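Local structure of SusD superfamily protein (Bacteroides vulgatus, 3MYV) at residues 44-49 against 406-411; 233-238 against 292-297; 281-286 against 386-391. The protein probably binds polysaccharide at the bacterial outer membrane, as a member of the SusD family of surface saccharide-binding proteins. All blocks are in the same frame, centred on the assembly; numbering follows the deposited sequence. Where two conformers were deposited one is given.

Contact 1 (44-49 against 406-411); sequences KGDDMQ and KTIVRK
The guanidinium group of Arg410 meets the carbonyl oxygen of Gly45 at its edge, almost exactly in its own plane, while the carbonyl oxygen of Lys44 approaches it obliquely. The edge contact is a hydrogen bond from Arg410 NE to Gly45 O (3.1 Å, N-H...O angle 158°), and the donor stands above the carbonyl plane of Gly45, 39° out of it. The arginine chain is bent at chi2 and chi3 (chi3 85°), which turns NE back toward the loop and lays CG and CD alongside the same carbonyl. Its two outer nitrogens are held elsewhere: NH1 donates to the backbone oxygen of Asp420, NH2 to those of Tyr61 and Met43. Several backbone carbonyls therefore surround this buried cation. Beside it Ile408 supplies the apolar part of the contact. Its CG2 branch rests on the peptide link between Gly45 and Asp46, 3.6 Å from Gly45 C, and CD1 reaches Lys44 O at the same distance. CB of Asp46 lies 3.4 Å from Val409 O. The OD2 of Asp46 accepts a hydrogen bond from each of two waters; one accepts from Val409 N and the other donates to Val409 O, while OD1 is in a salt bridge with Arg397. Strand 408-409 pairs antiparallel with strand 422-423, and Ile408 also packs on Phe398, Leu401 and Leu402 of helix 397-403. The facing loop links helix 36-43 to strand 48-50, itself paired antiparallel with strand 277-279.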
ATOM      1  N   LYS A  44       3.218   5.916  10.676  1.00 12.12           N
ATOM      2  CA  LYS A  44       2.026   6.217  11.476  1.00 12.54           C
ATOM      3  C   LYS A  44       1.525   5.046  12.334  1.00 14.37           C
ATOM      4  O   LYS A  44       0.602   5.197  13.164  1.00 15.52           O
ATOM      5  CB  LYS A  44       0.915   6.738  10.537  1.00 11.05           C
ATOM      6  CG  LYS A  44       1.283   8.042   9.874  1.00 11.58           C
ATOM      7  CD  LYS A  44       0.224   8.613   8.930  1.00 12.44           C
ATOM      8  CE  LYS A  44       0.567  10.057   8.531  1.00 11.13           C
ATOM      9  NZ  LYS A  44       0.421  10.970   9.694  1.00 12.60           N
ATOM     10  N   GLY A  45       2.102   3.876  12.109  1.00 13.74           N
ATOM     11  CA  GLY A  45       1.826   2.708  12.933  1.00 13.69           C
ATOM     12  C   GLY A  45       2.668   2.649  14.212  1.00 13.83           C
ATOM     13  O   GLY A  45       3.219   3.660  14.670  1.00 13.59           O
ATOM     14  N   ASP A  46       2.759   1.446  14.770  1.00 13.71           N
ATOM     15  CA  ASP A  46       3.535   1.197  15.993  1.00 14.43           C
ATOM     16  C   ASP A  46       4.830   0.422  15.762  1.00 13.02           C
ATOM     17  O   ASP A  46       5.588   0.145  16.722  1.00 15.45           O
ATOM     18  CB  ASP A  46       2.651   0.458  17.015  1.00 15.35           C
ATOM     19  CG  ASP A  46       2.150  -0.869  16.499  1.00 20.08           C
ATOM     20  OD1 ASP A  46       2.321  -1.140  15.301  1.00 16.73           O
ATOM     21  OD2 ASP A  46       1.584  -1.634  17.296  1.00 18.57           O
ATOM     22  N   ASP A  47       5.100   0.059  14.505  1.00 13.08           N
ATOM     23  CA  ASP A  47       6.240  -0.834  14.193  1.00 11.59           C
ATOM     24  C   ASP A  47       7.456  -0.171  13.572  1.00 13.81           C
ATOM     25  O   ASP A  47       8.554  -0.756  13.578  1.00 10.89           O
ATOM     26  CB  ASP A  47       5.793  -1.963  13.266  1.00 13.61           C
ATOM     27  CG  ASP A  47       4.881  -2.969  13.967  1.00 15.75           C
ATOM     28  OD1 ASP A  47       5.092  -3.203  15.181  1.00 15.34           O
ATOM     29  OD2 ASP A  47       3.978  -3.519  13.286  1.00 12.70           O
HETATM   30  N   MSE A  48       7.266   1.034  13.041  1.00 13.58           N
HETATM   31  CA  MSE A  48       8.369   1.862  12.556  1.00 11.97           C
HETATM   32  C   MSE A  48       8.228   3.269  13.072  1.00 13.41           C
HETATM   33  O   MSE A  48       7.116   3.718  13.351  1.00 14.08           O
HETATM   34  CB  MSE A  48       8.403   1.897  11.034  1.00  9.13           C
HETATM   35  CG  MSE A  48       8.586   0.536  10.385  1.00 14.59           C
HETATM   36 SE   MSE A  48       9.286   0.560   8.577  0.75 11.74          SE
HETATM   37  CE  MSE A  48      11.141   0.871   8.974  1.00 15.71           C
ATOM     38  N   GLN A  49       9.369   3.939  13.228  1.00 11.85           N
ATOM     39  CA  GLN A  49       9.387   5.307  13.689  1.00 12.58           C
ATOM     40  C   GLN A  49      10.459   6.096  12.960  1.00 13.89           C
ATOM     41  O   GLN A  49      11.401   5.536  12.371  1.00 12.89           O
ATOM     42  CB  GLN A  49       9.615   5.344  15.211  1.00 12.40           C
ATOM     43  CG  GLN A  49      11.000   4.842  15.626  1.00 13.21           C
ATOM     44  CD  GLN A  49      11.341   5.210  17.040  1.00 18.11           C
ATOM     45  OE1 GLN A  49      10.949   4.532  17.985  1.00 18.17           O
ATOM     46  NE2 GLN A  49      12.100   6.277  17.188  1.00 17.09           N
ATOM     47  N   LYS A 406      -8.803  -0.111  15.931  1.00 13.49           N
ATOM     48  CA  LYS A 406      -7.827  -0.259  17.014  1.00 16.22           C
ATOM     49  C   LYS A 406      -7.195   1.067  17.415  1.00 17.93           C
ATOM     50  O   LYS A 406      -7.170   2.015  16.632  1.00 17.52           O
ATOM     51  CB  LYS A 406      -6.720  -1.242  16.633  1.00 14.79           C
ATOM     52  CG  LYS A 406      -7.202  -2.626  16.181  1.00 20.16           C
ATOM     53  CD  LYS A 406      -7.907  -3.389  17.317  1.00 21.79           C
ATOM     54  CE  LYS A 406      -8.339  -4.760  16.854  1.00 21.02           C
ATOM     55  NZ  LYS A 406      -8.941  -5.538  18.004  1.00 22.16           N
ATOM     56  N   THR A 407      -6.653   1.116  18.631  1.00 18.42           N
ATOM     57  CA  THR A 407      -5.833   2.254  19.061  1.00 20.07           C
ATOM     58  C   THR A 407      -4.382   1.873  18.812  1.00 20.94           C
ATOM     59  O   THR A 407      -3.922   0.826  19.278  1.00 19.14           O
ATOM     60  CB  THR A 407      -6.004   2.537  20.540  1.00 24.20           C
ATOM     61  OG1 THR A 407      -7.379   2.768  20.796  1.00 21.54           O
ATOM     62  CG2 THR A 407      -5.170   3.754  20.978  1.00 19.19           C
ATOM     63  N   ILE A 408      -3.680   2.700  18.042  1.00 16.90           N
ATOM     64  CA  ILE A 408      -2.251   2.502  17.783  1.00 17.57           C
ATOM     65  C   ILE A 408      -1.508   3.094  18.981  1.00 17.58           C
ATOM     66  O   ILE A 408      -1.663   4.275  19.291  1.00 17.70           O
ATOM     67  CB  ILE A 408      -1.800   3.172  16.465  1.00 17.80           C
ATOM     68  CG1 ILE A 408      -2.704   2.738  15.294  1.00 20.37           C
ATOM     69  CG2 ILE A 408      -0.344   2.790  16.133  1.00 17.21           C
ATOM     70  CD1 ILE A 408      -2.472   3.490  14.040  1.00 14.92           C
ATOM     71  N   VAL A 409      -0.760   2.251  19.687  1.00 18.46           N
ATOM     72  CA  VAL A 409      -0.002   2.671  20.864  1.00 19.33           C
ATOM     73  C   VAL A 409       1.472   2.826  20.487  1.00 18.61           C
ATOM     74  O   VAL A 409       2.123   1.877  20.029  1.00 18.68           O
ATOM     75  CB  VAL A 409      -0.154   1.675  22.019  1.00 21.14           C
ATOM     76  CG1 VAL A 409       0.706   2.118  23.211  1.00 19.85           C
ATOM     77  CG2 VAL A 409      -1.636   1.535  22.415  1.00 23.74           C
ATOM     78  N   ARG A 410       1.968   4.041  20.663  1.00 17.09           N
ATOM     79  CA  ARG A 410       3.306   4.454  20.247  1.00 19.69           C
ATOM     80  C   ARG A 410       3.928   5.192  21.413  1.00 20.35           C
ATOM     81  O   ARG A 410       3.896   6.418  21.491  1.00 20.73           O
ATOM     82  CB  ARG A 410       3.216   5.353  19.000  1.00 22.09           C
ATOM     83  CG  ARG A 410       2.298   4.762  17.921  1.00 20.45           C
ATOM     84  CD  ARG A 410       1.541   5.808  17.115  1.00 23.11           C
ATOM     85  NE  ARG A 410       2.361   6.292  16.021  1.00 21.49           N
ATOM     86  CZ  ARG A 410       2.663   7.560  15.762  1.00 16.64           C
ATOM     87  NH1 ARG A 410       2.178   8.548  16.480  1.00 20.95           N
ATOM     88  NH2 ARG A 410       3.430   7.830  14.721  1.00 19.23           N
ATOM     89  N   LYS A 411       4.471   4.423  22.344  1.00 22.20           N
ATOM     90  CA  LYS A 411       5.053   4.999  23.543  1.00 23.39           C
ATOM     91  C   LYS A 411       6.207   4.156  24.065  1.00 21.58           C
ATOM     92  O   LYS A 411       6.366   2.973  23.710  1.00 20.26           O
ATOM     93  CB  LYS A 411       3.971   5.218  24.608  1.00 27.82           C
ATOM     94  CG  LYS A 411       3.366   3.972  25.207  1.00 29.37           C
ATOM     95  CD  LYS A 411       2.235   4.346  26.167  1.00 39.38           C
ATOM     96  CE  LYS A 411       1.577   3.096  26.757  1.00 43.37           C
ATOM     97  NZ  LYS A 411       0.564   3.406  27.818  1.00 47.95           N
TER
HETATM   98  O   HOH W   1      -0.506  -0.500  18.598  1.00 20.27           O
HETATM   99  O   HOH W   2       2.053  -0.874  20.306  1.00 32.59           O

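Contact 2 (233-238 against 292-297); sequences KYVAAW and GDVRGH. With EDO (1,2-ethanediol), chain H.
Tyr234 swings its ring toward segment 292-297 with CG trans to the backbone N (chi1 -172°), and Val294, in the conformer given, meets it with CG1 set between its own backbone N and carbonyl carbon (chi1 77°). There CG1 of Val294 lies 3.5 Å from Tyr234 CD2, approaching the ring obliquely, and CG2 is 3.8 Å from Val235 CG2; a second conformer is deposited, so both branch contacts hold for this copy. Val235 CG2 is just as far from His297 CB. Farther along the tyrosine, Arg295 CG sits 3.6 Å from CE2; the aliphatic CG and CD do the touching, while the guanidinium plane stands nearly perpendicular to the ring. Segment 233-238 lies in the loop between helix 206-223 and strand 248-252, segment 292-297 between helix 281-288 and strand 299-304. Opening the 3-10 segment 294-297 is an Asx turn: Asp293 OD1 accepts from Arg295 N with its anti lone pair. The syn lone pair of the same oxygen takes Arg295 NE (3.0 Å), and Asp293 OD2 takes Arg295 NH2 (2.8 Å) in a side-on salt bridge with both bonds nearly straight (173°) and close to the guanidinium plane. One carboxylate thus fixes both the turn and the guanidinium's rotation. Arg295 is shared further with Glu386 and Glu390 of helix 380-391, and the Tyr234 hydroxyl bonds Glu390; these acidic partners would probably offset the buried positive charge. Trp238 NE1 lies over one face of the Tyr234 ring. A 1,2-ethanediol, probably from the crystallisation liquor, covers a face of the Trp238 ring with C2 and hydrogen-bonds through O2 to Ala237 O (2.8 Å).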
ATOM      1  N   LYS A 233      14.738 -19.137   1.755  1.00 17.46           N
ATOM      2  CA  LYS A 233      14.978 -18.215   0.662  1.00 18.64           C
ATOM      3  C   LYS A 233      14.344 -16.839   0.885  1.00 15.39           C
ATOM      4  O   LYS A 233      14.373 -15.987  -0.005  1.00 18.56           O
ATOM      5  CB  LYS A 233      14.381 -18.793  -0.612  1.00 20.23           C
ATOM      6  CG  LYS A 233      14.816 -20.202  -0.910  1.00 25.44           C
ATOM      7  CD  LYS A 233      16.168 -20.237  -1.543  1.00 35.24           C
ATOM      8  CE  LYS A 233      16.432 -21.620  -2.126  1.00 42.95           C
ATOM      9  NZ  LYS A 233      17.887 -21.801  -2.373  1.00 46.25           N
ATOM     10  N   TYR A 234      13.720 -16.643   2.031  1.00 16.86           N
ATOM     11  CA  TYR A 234      12.964 -15.407   2.314  1.00 15.05           C
ATOM     12  C   TYR A 234      13.836 -14.142   2.309  1.00 16.33           C
ATOM     13  O   TYR A 234      13.518 -13.158   1.627  1.00 15.70           O
ATOM     14  CB  TYR A 234      12.242 -15.547   3.659  1.00 14.70           C
ATOM     15  CG  TYR A 234      11.283 -14.433   3.984  1.00 13.82           C
ATOM     16  CD1 TYR A 234       9.986 -14.441   3.508  1.00 15.41           C
ATOM     17  CD2 TYR A 234      11.686 -13.356   4.782  1.00 17.32           C
ATOM     18  CE1 TYR A 234       9.106 -13.432   3.853  1.00 15.72           C
ATOM     19  CE2 TYR A 234      10.825 -12.346   5.100  1.00 15.36           C
ATOM     20  CZ  TYR A 234       9.543 -12.379   4.625  1.00 16.23           C
ATOM     21  OH  TYR A 234       8.674 -11.376   4.960  1.00 15.53           O
ATOM     22  N   VAL A 235      14.947 -14.160   3.043  1.00 16.12           N
ATOM     23  CA  VAL A 235      15.802 -12.966   3.086  1.00 15.02           C
ATOM     24  C   VAL A 235      16.325 -12.630   1.690  1.00 14.86           C
ATOM     25  O   VAL A 235      16.266 -11.463   1.248  1.00 13.71           O
ATOM     26  CB  VAL A 235      16.951 -13.115   4.097  1.00 15.87           C
ATOM     27  CG1 VAL A 235      17.934 -11.948   3.964  1.00 15.72           C
ATOM     28  CG2 VAL A 235      16.400 -13.183   5.496  1.00 17.08           C
ATOM     29  N   ALA A 236      16.816 -13.644   0.978  1.00 16.43           N
ATOM     30  CA  ALA A 236      17.338 -13.426  -0.394  1.00 16.08           C
ATOM     31  C   ALA A 236      16.283 -12.900  -1.371  1.00 15.37           C
ATOM     32  O   ALA A 236      16.619 -12.294  -2.417  1.00 14.92           O
ATOM     33  CB  ALA A 236      17.995 -14.729  -0.955  1.00 17.55           C
ATOM     34  N   ALA A 237      15.005 -13.135  -1.066  1.00 14.35           N
ATOM     35  CA  ALA A 237      13.905 -12.707  -1.932  1.00 14.69           C
ATOM     36  C   ALA A 237      13.720 -11.186  -1.935  1.00 13.35           C
ATOM     37  O   ALA A 237      13.067 -10.632  -2.832  1.00 14.15           O
ATOM     38  CB  ALA A 237      12.581 -13.417  -1.527  1.00 13.52           C
ATOM     39  N   TRP A 238      14.321 -10.521  -0.946  1.00 14.45           N
ATOM     40  CA  TRP A 238      14.254  -9.059  -0.817  1.00 14.22           C
ATOM     41  C   TRP A 238      15.423  -8.329  -1.442  1.00 14.25           C
ATOM     42  O   TRP A 238      15.525  -7.102  -1.307  1.00 14.46           O
ATOM     43  CB  TRP A 238      14.088  -8.657   0.667  1.00 14.55           C
ATOM     44  CG  TRP A 238      12.773  -9.069   1.176  1.00 13.60           C
ATOM     45  CD1 TRP A 238      12.486 -10.180   1.923  1.00 13.19           C
ATOM     46  CD2 TRP A 238      11.516  -8.434   0.907  1.00 16.30           C
ATOM     47  NE1 TRP A 238      11.131 -10.244   2.163  1.00 13.47           N
ATOM     48  CE2 TRP A 238      10.520  -9.190   1.543  1.00 14.98           C
ATOM     49  CE3 TRP A 238      11.142  -7.274   0.211  1.00 18.81           C
ATOM     50  CZ2 TRP A 238       9.174  -8.840   1.487  1.00 14.50           C
ATOM     51  CZ3 TRP A 238       9.815  -6.939   0.153  1.00 15.47           C
ATOM     52  CH2 TRP A 238       8.848  -7.710   0.787  1.00 17.73           C
ATOM     53  N   GLY A 292      14.040 -17.982  15.658  1.00 22.31           N
ATOM     54  CA  GLY A 292      13.774 -18.902  14.583  1.00 23.89           C
ATOM     55  C   GLY A 292      12.903 -18.323  13.475  1.00 21.15           C
ATOM     56  O   GLY A 292      12.744 -18.965  12.447  1.00 23.42           O
ATOM     57  N   ASP A 293      12.333 -17.133  13.680  1.00 17.83           N
ATOM     58  CA  ASP A 293      11.485 -16.530  12.642  1.00 16.69           C
ATOM     59  C   ASP A 293      12.365 -15.716  11.715  1.00 17.49           C
ATOM     60  O   ASP A 293      13.015 -14.763  12.165  1.00 19.52           O
ATOM     61  CB  ASP A 293      10.389 -15.658  13.252  1.00 14.14           C
ATOM     62  CG  ASP A 293       9.321 -15.288  12.246  1.00 17.88           C
ATOM     63  OD1 ASP A 293       9.675 -14.784  11.165  1.00 17.20           O
ATOM     64  OD2 ASP A 293       8.115 -15.476  12.532  1.00 14.89           O
ATOM     65  N   VAL A 294      12.372 -16.089  10.433  1.00 17.71           N
ATOM     66  CA  VAL A 294      13.234 -15.465   9.419  0.50 17.97           C
ATOM     67  C   VAL A 294      12.978 -13.967   9.197  1.00 18.84           C
ATOM     68  O   VAL A 294      13.829 -13.262   8.671  1.00 21.78           O
ATOM     69  CB  VAL A 294      13.127 -16.216   8.041  0.50 18.67           C
ATOM     70  CG1 VAL A 294      11.840 -15.861   7.286  0.50  9.91           C
ATOM     71  CG2 VAL A 294      14.321 -15.911   7.164  0.50 17.18           C
ATOM     72  N   ARG A 295      11.794 -13.481   9.546  1.00 17.32           N
ATOM     73  CA  ARG A 295      11.507 -12.070   9.346  1.00 16.74           C
ATOM     74  C   ARG A 295      12.383 -11.162  10.205  1.00 13.45           C
ATOM     75  O   ARG A 295      12.678 -10.035   9.803  1.00 12.53           O
ATOM     76  CB  ARG A 295      10.006 -11.810   9.498  1.00 15.45           C
ATOM     77  CG  ARG A 295       9.280 -12.462   8.310  1.00 21.51           C
ATOM     78  CD  ARG A 295       7.802 -12.640   8.503  1.00 21.64           C
ATOM     79  NE  ARG A 295       7.456 -13.533   9.604  1.00 16.22           N
ATOM     80  CZ  ARG A 295       6.196 -13.897   9.887  1.00 12.61           C
ATOM     81  NH1 ARG A 295       5.187 -13.460   9.132  1.00 15.68           N
ATOM     82  NH2 ARG A 295       5.943 -14.699  10.898  1.00 14.73           N
ATOM     83  N   GLY A 296      12.819 -11.666  11.363  1.00 15.33           N
ATOM     84  CA  GLY A 296      13.783 -10.972  12.217  1.00 15.28           C
ATOM     85  C   GLY A 296      15.160 -10.814  11.623  1.00 16.16           C
ATOM     86  O   GLY A 296      15.885  -9.925  12.019  1.00 17.18           O
ATOM     87  N   HIS A 297      15.507 -11.658  10.654  1.00 15.19           N
ATOM     88  CA  HIS A 297      16.801 -11.570  10.002  1.00 16.50           C
ATOM     89  C   HIS A 297      16.921 -10.367   9.075  1.00 16.25           C
ATOM     90  O   HIS A 297      18.026 -10.070   8.595  1.00 15.84           O
ATOM     91  CB  HIS A 297      17.106 -12.853   9.216  1.00 19.51           C
ATOM     92  CG  HIS A 297      16.984 -14.107  10.022  1.00 21.71           C
ATOM     93  ND1 HIS A 297      17.084 -15.358   9.457  1.00 30.97           N
ATOM     94  CD2 HIS A 297      16.754 -14.307  11.345  1.00 29.90           C
ATOM     95  CE1 HIS A 297      16.943 -16.277  10.397  1.00 36.31           C
ATOM     96  NE2 HIS A 297      16.742 -15.666  11.553  1.00 30.62           N
TER
HETATM   97  C1  EDO H 509       8.703  -9.471  -2.419  1.00 30.33           C
HETATM   98  O1  EDO H 509       8.328  -9.930  -3.722  1.00 20.17           O
HETATM   99  C2  EDO H 509      10.201  -9.677  -2.187  1.00 20.99           C
HETATM  100  O2  EDO H 509      10.930  -8.852  -3.087  1.00 23.09           O

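Contact 3 (281-286 against 386-391); sequences QKYAEQ and ERSKEL
Tyr283 points its ring edge-on at helix 380-391: the backbone of Ser388 lies near the ring plane, with Ser388 O 3.3 Å from CE1. Beyond that edge the hydroxyl donates to Lys389 O (2.9 Å), in the carbonyl plane and on a lone pair. Gln286 reaches across one turn later. Its CG is trans to the backbone N (chi1 167°) and its chain is extended, so the amide arrives at the serine side chain, where NE2 donates to Ser388 OG (3.0 Å) in a nearly straight bond of 173° with the oxygen in the amide plane. The Gln286 and Lys389 side chains slant across each other, CD to CG at 4.1 Å. From the end of Lys389, NZ donates to a water that itself donates to Gln286 O. Lys282 brings NZ within 3.6 Å of Ser388 OG, but its salt bridge is with Asp47, which also hydrogen-bonds that serine. The axes of segments 281-286 and 386-391 stand nearly perpendicular (93°), 11.1 Å apart, with polar side chains spanning the gap. Helix 281-288 directly follows strand 277-279, whereas Glu386, Arg387 and Glu390 of helix 380-391 pack on helix 334-348, and Glu386 and Glu390 also on helix 350-367.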
ATOM      1  N   GLN A 281      11.211  -0.247  19.090  1.00 14.96           N
ATOM      2  CA  GLN A 281      11.652  -1.227  20.063  0.50 16.16           C
ATOM      3  C   GLN A 281      10.609  -2.356  20.175  1.00 16.87           C
ATOM      4  O   GLN A 281      10.966  -3.525  20.284  1.00 15.84           O
ATOM      5  CB  GLN A 281      11.917  -0.577  21.424  0.50 17.28           C
ATOM      6  CG  GLN A 281      12.649  -1.507  22.395  0.50 16.03           C
ATOM      7  CD  GLN A 281      12.963  -0.863  23.728  0.50 17.21           C
ATOM      8  OE1 GLN A 281      13.408   0.279  23.793  0.50 19.24           O
ATOM      9  NE2 GLN A 281      12.761  -1.610  24.803  0.50 20.14           N
ATOM     10  N   LYS A 282       9.328  -2.006  20.101  1.00 17.61           N
ATOM     11  CA  LYS A 282       8.245  -2.993  20.156  1.00 16.14           C
ATOM     12  C   LYS A 282       8.389  -4.030  19.042  1.00 18.20           C
ATOM     13  O   LYS A 282       8.316  -5.224  19.303  1.00 18.04           O
ATOM     14  CB  LYS A 282       6.879  -2.299  20.085  1.00 16.47           C
ATOM     15  CG  LYS A 282       5.690  -3.233  19.932  1.00 18.45           C
ATOM     16  CD  LYS A 282       5.075  -3.162  18.519  1.00 21.46           C
ATOM     17  CE  LYS A 282       4.111  -4.311  18.276  1.00 22.99           C
ATOM     18  NZ  LYS A 282       3.523  -4.363  16.906  1.00 18.32           N
ATOM     19  N   TYR A 283       8.628  -3.598  17.814  1.00 16.56           N
ATOM     20  CA  TYR A 283       8.740  -4.546  16.721  1.00 15.95           C
ATOM     21  C   TYR A 283      10.012  -5.407  16.874  1.00 16.56           C
ATOM     22  O   TYR A 283       9.985  -6.624  16.708  1.00 15.61           O
ATOM     23  CB  TYR A 283       8.757  -3.855  15.367  1.00 16.08           C
ATOM     24  CG  TYR A 283       8.788  -4.860  14.217  1.00 12.76           C
ATOM     25  CD1 TYR A 283       7.609  -5.412  13.721  1.00 16.89           C
ATOM     26  CD2 TYR A 283       9.988  -5.300  13.670  1.00 16.93           C
ATOM     27  CE1 TYR A 283       7.617  -6.324  12.696  1.00 15.47           C
ATOM     28  CE2 TYR A 283      10.007  -6.246  12.655  1.00 15.14           C
ATOM     29  CZ  TYR A 283       8.799  -6.754  12.170  1.00 15.58           C
ATOM     30  OH  TYR A 283       8.801  -7.687  11.158  1.00 16.50           O
ATOM     31  N   ALA A 284      11.113  -4.760  17.219  1.00 15.77           N
ATOM     32  CA  ALA A 284      12.372  -5.455  17.383  1.00 15.78           C
ATOM     33  C   ALA A 284      12.252  -6.523  18.462  1.00 17.88           C
ATOM     34  O   ALA A 284      12.654  -7.672  18.258  1.00 17.00           O
ATOM     35  CB  ALA A 284      13.457  -4.470  17.719  1.00 16.31           C
ATOM     36  N   GLU A 285      11.672  -6.151  19.596  1.00 17.63           N
ATOM     37  CA  GLU A 285      11.450  -7.107  20.700  1.00 24.06           C
ATOM     38  C   GLU A 285      10.515  -8.263  20.350  1.00 24.12           C
ATOM     39  O   GLU A 285      10.801  -9.384  20.745  1.00 26.31           O
ATOM     40  CB  GLU A 285      10.927  -6.393  21.947  1.00 25.88           C
ATOM     41  CG  GLU A 285      11.984  -5.585  22.591  1.00 29.34           C
ATOM     42  CD  GLU A 285      11.505  -4.813  23.815  1.00 33.79           C
ATOM     43  OE1 GLU A 285      10.287  -4.815  24.143  1.00 44.11           O
ATOM     44  OE2 GLU A 285      12.384  -4.197  24.428  1.00 33.72           O
ATOM     45  N   GLN A 286       9.414  -7.969  19.651  1.00 27.57           N
ATOM     46  CA  GLN A 286       8.471  -8.971  19.084  1.00 28.65           C
ATOM     47  C   GLN A 286       9.298 -10.036  18.322  1.00 27.45           C
ATOM     48  O   GLN A 286       9.188 -11.252  18.583  1.00 26.17           O
ATOM     49  CB  GLN A 286       7.392  -8.245  18.173  1.00 33.33           C
ATOM     50  CG  GLN A 286       6.445  -9.101  17.174  1.00 32.26           C
ATOM     51  CD  GLN A 286       5.288  -8.278  16.408  1.00 39.23           C
ATOM     52  OE1 GLN A 286       4.108  -8.515  16.644  1.00 34.44           O
ATOM     53  NE2 GLN A 286       5.653  -7.386  15.466  1.00 24.17           N
ATOM     54  N   GLU A 386       0.212 -11.007  12.830  1.00 14.00           N
ATOM     55  CA  GLU A 386       0.903 -11.660  11.704  1.00 11.94           C
ATOM     56  C   GLU A 386       1.183 -10.659  10.585  1.00 14.68           C
ATOM     57  O   GLU A 386       2.280 -10.653  10.002  1.00 14.15           O
ATOM     58  CB  GLU A 386       0.156 -12.890  11.189  1.00 10.95           C
ATOM     59  CG  GLU A 386       1.047 -13.869  10.403  1.00 11.63           C
ATOM     60  CD  GLU A 386       2.227 -14.398  11.207  1.00 14.79           C
ATOM     61  OE1 GLU A 386       2.143 -14.452  12.455  1.00 15.14           O
ATOM     62  OE2 GLU A 386       3.221 -14.791  10.592  1.00 12.52           O
ATOM     63  N   ARG A 387       0.206  -9.790  10.310  1.00 11.81           N
ATOM     64  CA  ARG A 387       0.391  -8.697   9.367  1.00 13.52           C
ATOM     65  C   ARG A 387       1.530  -7.781   9.791  1.00 12.74           C
ATOM     66  O   ARG A 387       2.331  -7.388   8.955  1.00 12.08           O
ATOM     67  CB  ARG A 387      -0.875  -7.856   9.218  1.00 14.68           C
ATOM     68  CG  ARG A 387      -2.007  -8.496   8.428  1.00 17.13           C
ATOM     69  CD  ARG A 387      -3.255  -7.615   8.522  1.00 16.52           C
ATOM     70  NE  ARG A 387      -4.230  -7.927   7.483  1.00 15.62           N
ATOM     71  CZ  ARG A 387      -4.148  -7.520   6.212  1.00 19.42           C
ATOM     72  NH1 ARG A 387      -3.142  -6.749   5.787  1.00 16.05           N
ATOM     73  NH2 ARG A 387      -5.085  -7.888   5.351  1.00 19.34           N
ATOM     74  N   SER A 388       1.582  -7.432  11.078  1.00 13.18           N
ATOM     75  CA  SER A 388       2.673  -6.628  11.612  1.00 12.33           C
ATOM     76  C   SER A 388       4.039  -7.229  11.238  1.00 12.56           C
ATOM     77  O   SER A 388       4.928  -6.543  10.727  1.00 13.49           O
ATOM     78  CB  SER A 388       2.567  -6.554  13.121  1.00 15.04           C
ATOM     79  OG  SER A 388       3.700  -5.959  13.673  1.00 12.90           O
ATOM     80  N   LYS A 389       4.185  -8.526  11.528  1.00 14.33           N
ATOM     81  CA  LYS A 389       5.426  -9.264  11.271  1.00 15.82           C
ATOM     82  C   LYS A 389       5.783  -9.297   9.800  1.00 15.27           C
ATOM     83  O   LYS A 389       6.926  -9.021   9.401  1.00 13.59           O
ATOM     84  CB  LYS A 389       5.298 -10.714  11.764  1.00 13.03           C
ATOM     85  CG  LYS A 389       5.247 -10.908  13.289  1.00 14.61           C
ATOM     86  CD  LYS A 389       5.131 -12.372  13.665  1.00 16.69           C
ATOM     87  CE  LYS A 389       4.730 -12.537  15.141  1.00 21.88           C
ATOM     88  NZ  LYS A 389       4.949 -13.921  15.700  1.00 20.08           N
ATOM     89  N   GLU A 390       4.792  -9.633   8.993  1.00 14.12           N
ATOM     90  CA  GLU A 390       5.013  -9.918   7.577  1.00 14.43           C
ATOM     91  C   GLU A 390       5.195  -8.670   6.721  1.00 13.76           C
ATOM     92  O   GLU A 390       5.983  -8.679   5.791  1.00 13.64           O
ATOM     93  CB  GLU A 390       3.835 -10.704   7.016  1.00 13.27           C
ATOM     94  CG  GLU A 390       4.021 -11.169   5.574  1.00 13.31           C
ATOM     95  CD  GLU A 390       5.217 -12.098   5.395  1.00 10.82           C
ATOM     96  OE1 GLU A 390       5.366 -13.067   6.197  1.00 12.77           O
ATOM     97  OE2 GLU A 390       6.023 -11.871   4.445  1.00 16.14           O
ATOM     98  N   LEU A 391       4.446  -7.616   7.019  1.00 13.28           N
ATOM     99  CA  LEU A 391       4.284  -6.498   6.068  1.00 13.15           C
ATOM    100  C   LEU A 391       4.973  -5.210   6.532  1.00 11.66           C
ATOM    101  O   LEU A 391       4.751  -4.147   5.940  1.00 11.36           O
ATOM    102  CB  LEU A 391       2.780  -6.256   5.797  1.00 13.33           C
ATOM    103  CG  LEU A 391       2.022  -7.426   5.155  1.00 11.55           C
ATOM    104  CD1 LEU A 391       0.491  -7.157   5.113  1.00 14.77           C
ATOM    105  CD2 LEU A 391       2.538  -7.703   3.750  1.00 11.46           C
TER
HETATM  106  O   HOH W   3       7.351 -12.943  16.908  1.00 39.74           O

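Overall arrangement
Contact 3 joins the other two: its centre is about 11 Å from that of contact 1 and 13 Å from that of contact 2, whereas the centres of contacts 1 and 2 are 23 Å apart and these two do not touch. Asp47 of segment 44-49 bonds Lys282 and Ser388, one on each helix of contact 3; on helix 380-391, Glu386 and Glu390 meet Arg295, and Glu390 also Tyr234. Along the chain the order is 44-49, 233-238, 281-286, 292-297, 386-391, 406-411; contact 1 encloses the others, and contacts 2 and 3 interleave. Helix 380-391 thus meets both an N-terminal loop and the central segments of this SusD-family chain.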